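Beta-mannosidase (Trichoderma harzianum, PDB 4CVU) probably hydrolyses terminal, non-reducing beta-D-mannose residues in beta-mannosides, as a fungal member of glycoside hydrolase family 2. Local coordinates at residues A177-Q189 against H627-N640. Numbering follows the deposited sequence.
Sequences ASVVYPFEYPNRQ and HHYPAGGLTRNIHN. With NAG (2-acetamido-2-deoxy-beta-D-glucopyranose), chain L; NAG (2-acetamido-2-deoxy-beta-D-glucopyranose), chain J.
Gly-633 N donates to Phe-183 O across the two loops at 3.1 Å. Around this bond run CA-H...O contacts, the straightest from Gly-632 CA to Pro-182 O (3.3 Å, 167° at the hydrogen). At Gly-633 the backbone angles call for glycine, as a CB would be jammed against the preceding carbonyl O; at Gly-632 a CB would run into the Tyr-181 OH where it now lies.

The apolar packing lies on two sides of this backbone pairing. Phe-183 CD1 rests on Pro-630 CG at 3.6 Å, while its ring also stacks with Trp-200. Leu-634 sets CD2 over one face of the Tyr-185 ring in a CH-pi contact, 4.1 Å from the centroid.

Among the polar side chains, Glu-184 OE2 comes to 3.3 Å from His-627 CE1, the carboxylate and ring planes 81° apart. The firm partners lie elsewhere: a salt bridge from Glu-184 OE1 to Arg-80, and a bond from His-627 ND1 to Gly-203 O.

A second polar group gathers at the glycan. With CG anti to the backbone N (chi1 -180°), Tyr-181 stretches its ring past Gly-632 to a water that its OH shares with Pro-630 O and N2 of the sugar. Asn-640 ND2 carries that NAG covalently and still donates to Pro-630 O (2.9 Å). Asn-637 works both ways: its OD1 accepts from Asn-640 N, and its ND2 reaches Ala-631 O and the sugar O5 (2.7 Å). With an alanine here, Asn-640 N and Ala-631 O would probably lose these partners, and the sugar the grip on its O5.

The whole is an N-glycosylation site on an N-capped helix start, packed against a loop of the galactose-binding-like domain of a family 2 glycosidase.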
ATOM      1  N   ALA A 177       7.200 -38.672  -7.410  1.00 47.24           N
ATOM      2  CA  ALA A 177       6.607 -37.394  -7.106  1.00 47.42           C
ATOM      3  C   ALA A 177       7.212 -36.762  -5.840  1.00 47.04           C
ATOM      4  O   ALA A 177       7.457 -35.570  -5.808  1.00 46.33           O
ATOM      5  CB  ALA A 177       5.095 -37.567  -6.950  1.00 50.40           C
ATOM      6  N   SER A 178       7.487 -37.576  -4.822  1.00 47.50           N
ATOM      7  CA  SER A 178       8.042 -37.073  -3.576  1.00 47.35           C
ATOM      8  C   SER A 178       9.460 -36.497  -3.742  1.00 46.34           C
ATOM      9  O   SER A 178       9.868 -35.622  -2.984  1.00 44.64           O
ATOM     10  CB  SER A 178       8.005 -38.154  -2.476  1.00 48.29           C
ATOM     11  OG  SER A 178       8.826 -39.251  -2.792  1.00 49.40           O
ATOM     12  N   VAL A 179      10.188 -36.981  -4.750  1.00 44.52           N
ATOM     13  CA  VAL A 179      11.549 -36.538  -5.034  1.00 43.44           C
ATOM     14  C   VAL A 179      11.560 -35.191  -5.790  1.00 42.78           C
ATOM     15  O   VAL A 179      12.441 -34.374  -5.554  1.00 43.36           O
ATOM     16  CB  VAL A 179      12.331 -37.615  -5.808  1.00 44.86           C
ATOM     17  CG1 VAL A 179      13.694 -37.117  -6.252  1.00 44.52           C
ATOM     18  CG2 VAL A 179      12.518 -38.877  -4.951  1.00 45.51           C
ATOM     19  N   VAL A 180      10.598 -34.966  -6.672  1.00 43.80           N
ATOM     20  CA  VAL A 180      10.544 -33.726  -7.487  1.00 43.02           C
ATOM     21  C   VAL A 180       9.354 -32.824  -7.108  1.00 42.54           C
ATOM     22  O   VAL A 180       8.930 -31.961  -7.864  1.00 42.59           O
ATOM     23  CB  VAL A 180      10.506 -34.065  -9.001  1.00 45.25           C
ATOM     24  CG1 VAL A 180      11.799 -34.752  -9.409  1.00 45.45           C
ATOM     25  CG2 VAL A 180       9.306 -34.932  -9.358  1.00 45.94           C
ATOM     26  N   TYR A 181       8.804 -33.056  -5.929  1.00 43.50           N
ATOM     27  CA  TYR A 181       7.714 -32.260  -5.391  1.00 43.59           C
ATOM     28  C   TYR A 181       8.060 -30.786  -5.461  1.00 41.32           C
ATOM     29  O   TYR A 181       9.105 -30.383  -4.954  1.00 42.19           O
ATOM     30  CB  TYR A 181       7.494 -32.660  -3.942  1.00 45.67           C
ATOM     31  CG  TYR A 181       6.384 -31.909  -3.254  1.00 47.42           C
ATOM     32  CD1 TYR A 181       5.074 -32.051  -3.647  1.00 50.49           C
ATOM     33  CD2 TYR A 181       6.659 -31.075  -2.179  1.00 51.58           C
ATOM     34  CE1 TYR A 181       4.044 -31.367  -3.002  1.00 52.34           C
ATOM     35  CE2 TYR A 181       5.650 -30.377  -1.546  1.00 50.61           C
ATOM     36  CZ  TYR A 181       4.355 -30.537  -1.961  1.00 50.16           C
ATOM     37  OH  TYR A 181       3.386 -29.847  -1.279  1.00 55.46           O
ATOM     38  N   PRO A 182       7.226 -29.978  -6.111  1.00 41.10           N
ATOM     39  CA  PRO A 182       7.608 -28.573  -6.240  1.00 40.62           C
ATOM     40  C   PRO A 182       7.295 -27.703  -5.021  1.00 41.28           C
ATOM     41  O   PRO A 182       6.652 -28.166  -4.069  1.00 40.98           O
ATOM     42  CB  PRO A 182       6.757 -28.076  -7.401  1.00 43.27           C
ATOM     43  CG  PRO A 182       5.577 -28.978  -7.468  1.00 43.66           C
ATOM     44  CD  PRO A 182       5.896 -30.248  -6.695  1.00 44.09           C
ATOM     45  N   PHE A 183       7.751 -26.447  -5.094  1.00 39.81           N
ATOM     46  CA  PHE A 183       7.366 -25.391  -4.172  1.00 39.49           C
ATOM     47  C   PHE A 183       6.227 -24.677  -4.859  1.00 40.05           C
ATOM     48  O   PHE A 183       5.078 -24.714  -4.393  1.00 38.40           O
ATOM     49  CB  PHE A 183       8.552 -24.441  -3.877  1.00 38.56           C
ATOM     50  CG  PHE A 183       9.587 -25.025  -2.940  1.00 37.97           C
ATOM     51  CD1 PHE A 183       9.413 -24.958  -1.575  1.00 38.30           C
ATOM     52  CD2 PHE A 183      10.727 -25.636  -3.426  1.00 37.22           C
ATOM     53  CE1 PHE A 183      10.355 -25.487  -0.708  1.00 36.74           C
ATOM     54  CE2 PHE A 183      11.671 -26.186  -2.563  1.00 36.99           C
ATOM     55  CZ  PHE A 183      11.481 -26.103  -1.213  1.00 36.50           C
ATOM     56  N   GLU A 184       6.543 -24.048  -5.989  1.00 39.54           N
ATOM     57  CA  GLU A 184       5.520 -23.518  -6.855  1.00 40.01           C
ATOM     58  C   GLU A 184       5.622 -24.162  -8.247  1.00 41.22           C
ATOM     59  O   GLU A 184       4.864 -25.093  -8.503  1.00 43.60           O
ATOM     60  CB  GLU A 184       5.542 -21.980  -6.865  1.00 39.16           C
ATOM     61  CG  GLU A 184       5.082 -21.437  -5.515  1.00 39.82           C
ATOM     62  CD  GLU A 184       5.249 -19.937  -5.354  1.00 38.35           C
ATOM     63  OE1 GLU A 184       4.613 -19.159  -6.105  1.00 40.60           O
ATOM     64  OE2 GLU A 184       6.035 -19.535  -4.463  1.00 38.25           O
ATOM     65  N   TYR A 185       6.515 -23.690  -9.131  1.00 40.06           N
ATOM     66  CA  TYR A 185       6.689 -24.345 -10.451  1.00 40.83           C
ATOM     67  C   TYR A 185       7.332 -25.729 -10.350  1.00 39.77           C
ATOM     68  O   TYR A 185       8.245 -25.919  -9.593  1.00 38.04           O
ATOM     69  CB  TYR A 185       7.553 -23.532 -11.393  1.00 40.97           C
ATOM     70  CG  TYR A 185       6.906 -22.238 -11.786  1.00 42.52           C
ATOM     71  CD1 TYR A 185       6.007 -22.179 -12.859  1.00 44.88           C
ATOM     72  CD2 TYR A 185       7.151 -21.073 -11.080  1.00 43.61           C
ATOM     73  CE1 TYR A 185       5.395 -20.989 -13.230  1.00 43.14           C
ATOM     74  CE2 TYR A 185       6.544 -19.868 -11.437  1.00 41.81           C
ATOM     75  CZ  TYR A 185       5.682 -19.824 -12.496  1.00 43.64           C
ATOM     76  OH  TYR A 185       5.109 -18.619 -12.832  1.00 41.97           O
ATOM     77  N   PRO A 186       6.837 -26.699 -11.115  1.00 40.29           N
ATOM     78  CA  PRO A 186       7.447 -28.018 -11.213  1.00 39.79           C
ATOM     79  C   PRO A 186       8.588 -28.050 -12.200  1.00 40.60           C
ATOM     80  O   PRO A 186       8.775 -27.140 -12.985  1.00 39.50           O
ATOM     81  CB  PRO A 186       6.318 -28.856 -11.797  1.00 41.25           C
ATOM     82  CG  PRO A 186       5.571 -27.875 -12.649  1.00 41.50           C
ATOM     83  CD  PRO A 186       5.559 -26.626 -11.841  1.00 39.94           C
ATOM     84  N   ASN A 187       9.324 -29.145 -12.181  1.00 39.69           N
ATOM     85  CA  ASN A 187      10.350 -29.444 -13.173  1.00 40.12           C
ATOM     86  C   ASN A 187      11.676 -28.699 -13.126  1.00 40.71           C
ATOM     87  O   ASN A 187      12.426 -28.800 -14.071  1.00 40.58           O
ATOM     88  CB  ASN A 187       9.783 -29.412 -14.608  1.00 42.20           C
ATOM     89  CG  ASN A 187       8.682 -30.415 -14.825  1.00 42.43           C
ATOM     90  OD1 ASN A 187       8.778 -31.568 -14.435  1.00 43.24           O
ATOM     91  ND2 ASN A 187       7.612 -29.958 -15.357  1.00 42.27           N
ATOM     92  N   ARG A 188      11.981 -28.011 -12.020  1.00 37.87           N
ATOM     93  CA  ARG A 188      13.167 -27.175 -11.890  1.00 39.46           C
ATOM     94  C   ARG A 188      14.486 -27.945 -12.014  1.00 38.64           C
ATOM     95  O   ARG A 188      15.509 -27.389 -12.301  1.00 36.92           O
ATOM     96  CB  ARG A 188      13.142 -26.382 -10.581  1.00 37.86           C
ATOM     97  CG  ARG A 188      13.441 -27.167  -9.337  1.00 39.26           C
ATOM     98  CD  ARG A 188      13.116 -26.441  -8.017  1.00 38.58           C
ATOM     99  NE  ARG A 188      12.993 -27.350  -6.870  1.00 37.69           N
ATOM    100  CZ  ARG A 188      14.019 -27.742  -6.129  1.00 37.20           C
ATOM    101  NH1 ARG A 188      15.196 -27.349  -6.441  1.00 36.56           N
ATOM    102  NH2 ARG A 188      13.884 -28.548  -5.084  1.00 38.25           N
ATOM    103  N   GLN A 189      14.445 -29.254 -11.781  1.00 40.26           N
ATOM    104  CA  GLN A 189      15.662 -30.051 -11.842  1.00 40.49           C
ATOM    105  C   GLN A 189      16.294 -30.036 -13.254  1.00 41.88           C
ATOM    106  O   GLN A 189      17.484 -30.340 -13.413  1.00 41.03           O
ATOM    107  CB  GLN A 189      15.372 -31.489 -11.373  1.00 42.49           C
ATOM    108  CG  GLN A 189      14.565 -32.374 -12.323  1.00 43.63           C
ATOM    109  CD  GLN A 189      13.068 -32.275 -12.133  1.00 46.71           C
ATOM    110  OE1 GLN A 189      12.540 -31.242 -11.675  1.00 44.58           O
ATOM    111  NE2 GLN A 189      12.348 -33.339 -12.548  1.00 46.97           N
ATOM    112  N   HIS A 627       5.073 -18.921   3.085  1.00 31.27           N
ATOM    113  CA  HIS A 627       5.296 -20.097   2.287  1.00 32.53           C
ATOM    114  C   HIS A 627       5.754 -21.263   3.111  1.00 32.34           C
ATOM    115  O   HIS A 627       6.202 -22.253   2.557  1.00 33.64           O
ATOM    116  CB  HIS A 627       6.228 -19.817   1.121  1.00 32.65           C
ATOM    117  CG  HIS A 627       5.610 -18.942   0.072  1.00 32.94           C
ATOM    118  ND1 HIS A 627       6.302 -18.472  -1.018  1.00 33.77           N
ATOM    119  CD2 HIS A 627       4.347 -18.474  -0.059  1.00 34.07           C
ATOM    120  CE1 HIS A 627       5.500 -17.759  -1.785  1.00 33.77           C
ATOM    121  NE2 HIS A 627       4.309 -17.733  -1.220  1.00 34.59           N
ATOM    122  N   HIS A 628       5.640 -21.130   4.417  1.00 33.51           N
ATOM    123  CA  HIS A 628       5.823 -22.259   5.342  1.00 34.15           C
ATOM    124  C   HIS A 628       4.417 -22.660   5.772  1.00 36.45           C
ATOM    125  O   HIS A 628       3.883 -22.050   6.691  1.00 35.57           O
ATOM    126  CB  HIS A 628       6.647 -21.829   6.570  1.00 34.08           C
ATOM    127  CG  HIS A 628       6.925 -22.956   7.531  1.00 34.50           C
ATOM    128  ND1 HIS A 628       7.515 -24.138   7.134  1.00 35.70           N
ATOM    129  CD2 HIS A 628       6.752 -23.054   8.871  1.00 34.88           C
ATOM    130  CE1 HIS A 628       7.661 -24.937   8.188  1.00 35.76           C
ATOM    131  NE2 HIS A 628       7.201 -24.304   9.253  1.00 35.68           N
ATOM    132  N   TYR A 629       3.779 -23.659   5.145  1.00 38.19           N
ATOM    133  CA  TYR A 629       4.362 -24.625   4.237  1.00 40.94           C
ATOM    134  C   TYR A 629       4.007 -24.321   2.787  1.00 41.94           C
ATOM    135  O   TYR A 629       2.955 -23.770   2.516  1.00 41.80           O
ATOM    136  CB  TYR A 629       3.842 -26.022   4.571  1.00 43.03           C
ATOM    137  CG  TYR A 629       4.368 -26.512   5.870  1.00 44.69           C
ATOM    138  CD1 TYR A 629       3.875 -26.014   7.061  1.00 44.95           C
ATOM    139  CD2 TYR A 629       5.402 -27.442   5.914  1.00 46.32           C
ATOM    140  CE1 TYR A 629       4.379 -26.443   8.274  1.00 46.90           C
ATOM    141  CE2 TYR A 629       5.914 -27.885   7.121  1.00 48.19           C
ATOM    142  CZ  TYR A 629       5.402 -27.374   8.299  1.00 48.51           C
ATOM    143  OH  TYR A 629       5.900 -27.788   9.494  1.00 48.85           O
ATOM    144  N   PRO A 630       4.869 -24.728   1.847  1.00 41.82           N
ATOM    145  CA  PRO A 630       4.692 -24.289   0.483  1.00 41.40           C
ATOM    146  C   PRO A 630       3.517 -25.030  -0.225  1.00 42.09           C
ATOM    147  O   PRO A 630       3.021 -26.075   0.238  1.00 40.22           O
ATOM    148  CB  PRO A 630       6.050 -24.575  -0.155  1.00 41.50           C
ATOM    149  CG  PRO A 630       6.651 -25.657   0.649  1.00 41.61           C
ATOM    150  CD  PRO A 630       6.011 -25.657   1.997  1.00 42.34           C
ATOM    151  N   ALA A 631       3.096 -24.439  -1.316  1.00 38.87           N
ATOM    152  CA  ALA A 631       1.874 -24.798  -1.989  1.00 40.35           C
ATOM    153  C   ALA A 631       1.950 -26.178  -2.664  1.00 40.82           C
ATOM    154  O   ALA A 631       0.921 -26.811  -2.886  1.00 42.74           O
ATOM    155  CB  ALA A 631       1.522 -23.697  -3.009  1.00 39.26           C
ATOM    156  N   GLY A 632       3.158 -26.634  -2.975  1.00 40.33           N
ATOM    157  CA  GLY A 632       3.353 -27.876  -3.693  1.00 41.50           C
ATOM    158  C   GLY A 632       2.902 -27.781  -5.142  1.00 42.59           C
ATOM    159  O   GLY A 632       2.428 -28.760  -5.698  1.00 42.60           O
ATOM    160  N   GLY A 633       3.012 -26.611  -5.767  1.00 41.36           N
ATOM    161  CA  GLY A 633       2.418 -26.437  -7.083  1.00 42.69           C
ATOM    162  C   GLY A 633       1.904 -25.029  -7.231  1.00 42.36           C
ATOM    163  O   GLY A 633       2.304 -24.137  -6.469  1.00 41.20           O
ATOM    164  N   LEU A 634       1.001 -24.831  -8.175  1.00 41.55           N
ATOM    165  CA  LEU A 634       0.588 -23.492  -8.566  1.00 42.81           C
ATOM    166  C   LEU A 634      -0.699 -22.985  -7.921  1.00 42.20           C
ATOM    167  O   LEU A 634      -1.129 -21.895  -8.221  1.00 42.39           O
ATOM    168  CB  LEU A 634       0.500 -23.417 -10.096  1.00 44.24           C
ATOM    169  CG  LEU A 634       1.810 -23.503 -10.889  1.00 42.77           C
ATOM    170  CD1 LEU A 634       1.550 -23.574 -12.390  1.00 44.98           C
ATOM    171  CD2 LEU A 634       2.734 -22.327 -10.607  1.00 43.54           C
ATOM    172  N   THR A 635      -1.311 -23.741  -7.012  1.00 43.79           N
ATOM    173  CA  THR A 635      -2.555 -23.280  -6.389  1.00 45.28           C
ATOM    174  C   THR A 635      -2.339 -22.167  -5.334  1.00 47.07           C
ATOM    175  O   THR A 635      -1.211 -21.972  -4.852  1.00 43.90           O
ATOM    176  CB  THR A 635      -3.313 -24.423  -5.700  1.00 46.43           C
ATOM    177  OG1 THR A 635      -2.535 -24.940  -4.613  1.00 43.57           O
ATOM    178  CG2 THR A 635      -3.633 -25.534  -6.703  1.00 46.14           C
ATOM    179  N   ARG A 636      -3.425 -21.466  -4.994  1.00 47.53           N
ATOM    180  CA  ARG A 636      -3.457 -20.573  -3.822  1.00 48.87           C
ATOM    181  C   ARG A 636      -3.750 -21.442  -2.619  1.00 48.39           C
ATOM    182  O   ARG A 636      -4.899 -21.619  -2.224  1.00 51.16           O
ATOM    183  CB  ARG A 636      -4.526 -19.485  -3.946  1.00 50.46           C
ATOM    184  CG  ARG A 636      -4.264 -18.478  -5.050  1.00 53.01           C
ATOM    185  CD  ARG A 636      -5.144 -17.238  -4.908  1.00 54.28           C
ATOM    186  NE  ARG A 636      -4.797 -16.223  -5.905  1.00 57.27           N
ATOM    187  CZ  ARG A 636      -5.088 -14.927  -5.814  1.00 62.02           C
ATOM    188  NH1 ARG A 636      -5.749 -14.439  -4.768  1.00 63.01           N
ATOM    189  NH2 ARG A 636      -4.725 -14.104  -6.789  1.00 66.83           N
ATOM    190  N   ASN A 637      -2.700 -21.989  -2.044  1.00 44.24           N
ATOM    191  CA  ASN A 637      -2.831 -22.997  -1.022  1.00 43.83           C
ATOM    192  C   ASN A 637      -2.902 -22.367   0.394  1.00 44.23           C
ATOM    193  O   ASN A 637      -1.894 -22.275   1.127  1.00 40.90           O
ATOM    194  CB  ASN A 637      -1.695 -23.984  -1.190  1.00 41.61           C
ATOM    195  CG  ASN A 637      -1.951 -25.295  -0.495  1.00 42.45           C
ATOM    196  OD1 ASN A 637      -2.669 -25.351   0.500  1.00 43.81           O
ATOM    197  ND2 ASN A 637      -1.376 -26.368  -1.033  1.00 43.28           N
ATOM    198  N   ILE A 638      -4.109 -21.950   0.766  1.00 43.90           N
ATOM    199  CA  ILE A 638      -4.379 -21.335   2.084  1.00 44.81           C
ATOM    200  C   ILE A 638      -4.154 -22.348   3.188  1.00 43.07           C
ATOM    201  O   ILE A 638      -3.647 -22.019   4.242  1.00 43.63           O
ATOM    202  CB  ILE A 638      -5.831 -20.756   2.167  1.00 46.95           C
ATOM    203  CG1 ILE A 638      -5.866 -19.346   1.614  1.00 48.93           C
ATOM    204  CG2 ILE A 638      -6.328 -20.625   3.610  1.00 47.63           C
ATOM    205  CD1 ILE A 638      -6.153 -19.319   0.160  1.00 51.49           C
ATOM    206  N   HIS A 639      -4.518 -23.589   2.943  1.00 42.55           N
ATOM    207  CA  HIS A 639      -4.382 -24.619   3.957  1.00 44.74           C
ATOM    208  C   HIS A 639      -2.909 -24.805   4.406  1.00 43.34           C
ATOM    209  O   HIS A 639      -2.607 -24.816   5.588  1.00 42.95           O
ATOM    210  CB  HIS A 639      -4.933 -25.943   3.437  1.00 47.22           C
ATOM    211  CG  HIS A 639      -4.720 -27.096   4.373  1.00 50.08           C
ATOM    212  ND1 HIS A 639      -5.619 -27.429   5.371  1.00 50.78           N
ATOM    213  CD2 HIS A 639      -3.694 -27.986   4.469  1.00 48.37           C
ATOM    214  CE1 HIS A 639      -5.161 -28.482   6.036  1.00 52.43           C
ATOM    215  NE2 HIS A 639      -3.992 -28.833   5.512  1.00 51.68           N
ATOM    216  N   ASN A 640      -2.021 -24.975   3.444  1.00 42.51           N
ATOM    217  CA  ASN A 640      -0.611 -25.200   3.741  1.00 42.77           C
ATOM    218  C   ASN A 640       0.055 -24.003   4.392  1.00 40.34           C
ATOM    219  O   ASN A 640       0.874 -24.164   5.310  1.00 39.36           O
ATOM    220  CB  ASN A 640       0.150 -25.563   2.456  1.00 44.51           C
ATOM    221  CG  ASN A 640      -0.147 -26.979   1.991  1.00 46.55           C
ATOM    222  OD1 ASN A 640      -1.060 -27.621   2.486  1.00 46.77           O
ATOM    223  ND2 ASN A 640       0.658 -27.469   1.043  1.00 49.35           N
TER
HETATM  224  C1  NAG L1007       0.531 -28.786   0.462  1.00 41.26           C
HETATM  225  C2  NAG L1007       0.520 -29.914   1.455  1.00 40.50           C
HETATM  226  C3  NAG L1007       0.503 -31.238   0.709  1.00 41.32           C
HETATM  227  C4  NAG L1007      -0.686 -31.229  -0.254  1.00 43.45           C
HETATM  228  C5  NAG L1007      -0.637 -29.987  -1.150  1.00 45.98           C
HETATM  229  C6  NAG L1007      -1.814 -29.888  -2.113  1.00 45.02           C
HETATM  230  C7  NAG L1007       1.681 -30.013   3.625  1.00 43.06           C
HETATM  231  C8  NAG L1007       2.980 -29.814   4.374  1.00 45.32           C
HETATM  232  N2  NAG L1007       1.684 -29.775   2.313  1.00 42.70           N
HETATM  233  O3  NAG L1007       0.436 -32.291   1.673  1.00 41.69           O
HETATM  234  O4  NAG L1007      -0.710 -32.387  -1.079  1.00 46.92           O
HETATM  235  O5  NAG L1007      -0.647 -28.838  -0.329  1.00 43.39           O
HETATM  236  O6  NAG L1007      -3.004 -29.905  -1.365  1.00 47.91           O
HETATM  237  O7  NAG L1007       0.693 -30.365   4.258  1.00 44.38           O
HETATM  238  C1  NAG J1005       6.376 -34.796 -16.372  1.00 56.15           C
HETATM  239  C2  NAG J1005       5.019 -34.434 -15.798  1.00 60.74           C
HETATM  240  C3  NAG J1005       4.145 -35.625 -15.444  1.00 61.10           C
HETATM  241  C4  NAG J1005       4.107 -36.681 -16.553  1.00 63.00           C
HETATM  242  C5  NAG J1005       5.496 -36.930 -17.132  1.00 63.29           C
HETATM  243  C6  NAG J1005       5.425 -37.863 -18.350  1.00 61.73           C
HETATM  244  C7  NAG J1005       4.823 -32.352 -14.585  1.00 61.06           C
HETATM  245  C8  NAG J1005       5.046 -31.678 -13.264  1.00 61.62           C
HETATM  246  N2  NAG J1005       5.185 -33.632 -14.607  1.00 60.02           N
HETATM  247  O3  NAG J1005       2.851 -35.105 -15.216  1.00 60.45           O
HETATM  248  O4  NAG J1005       3.650 -37.885 -15.974  1.00 68.47           O
HETATM  249  O5  NAG J1005       6.152 -35.699 -17.462  1.00 59.48           O
HETATM  250  O6  NAG J1005       5.915 -37.240 -19.526  1.00 60.31           O
HETATM  251  O7  NAG J1005       4.350 -31.719 -15.550  1.00 58.01           O
HETATM  252  O   HOH W   1       4.081 -28.454   1.109  1.00 38.83           O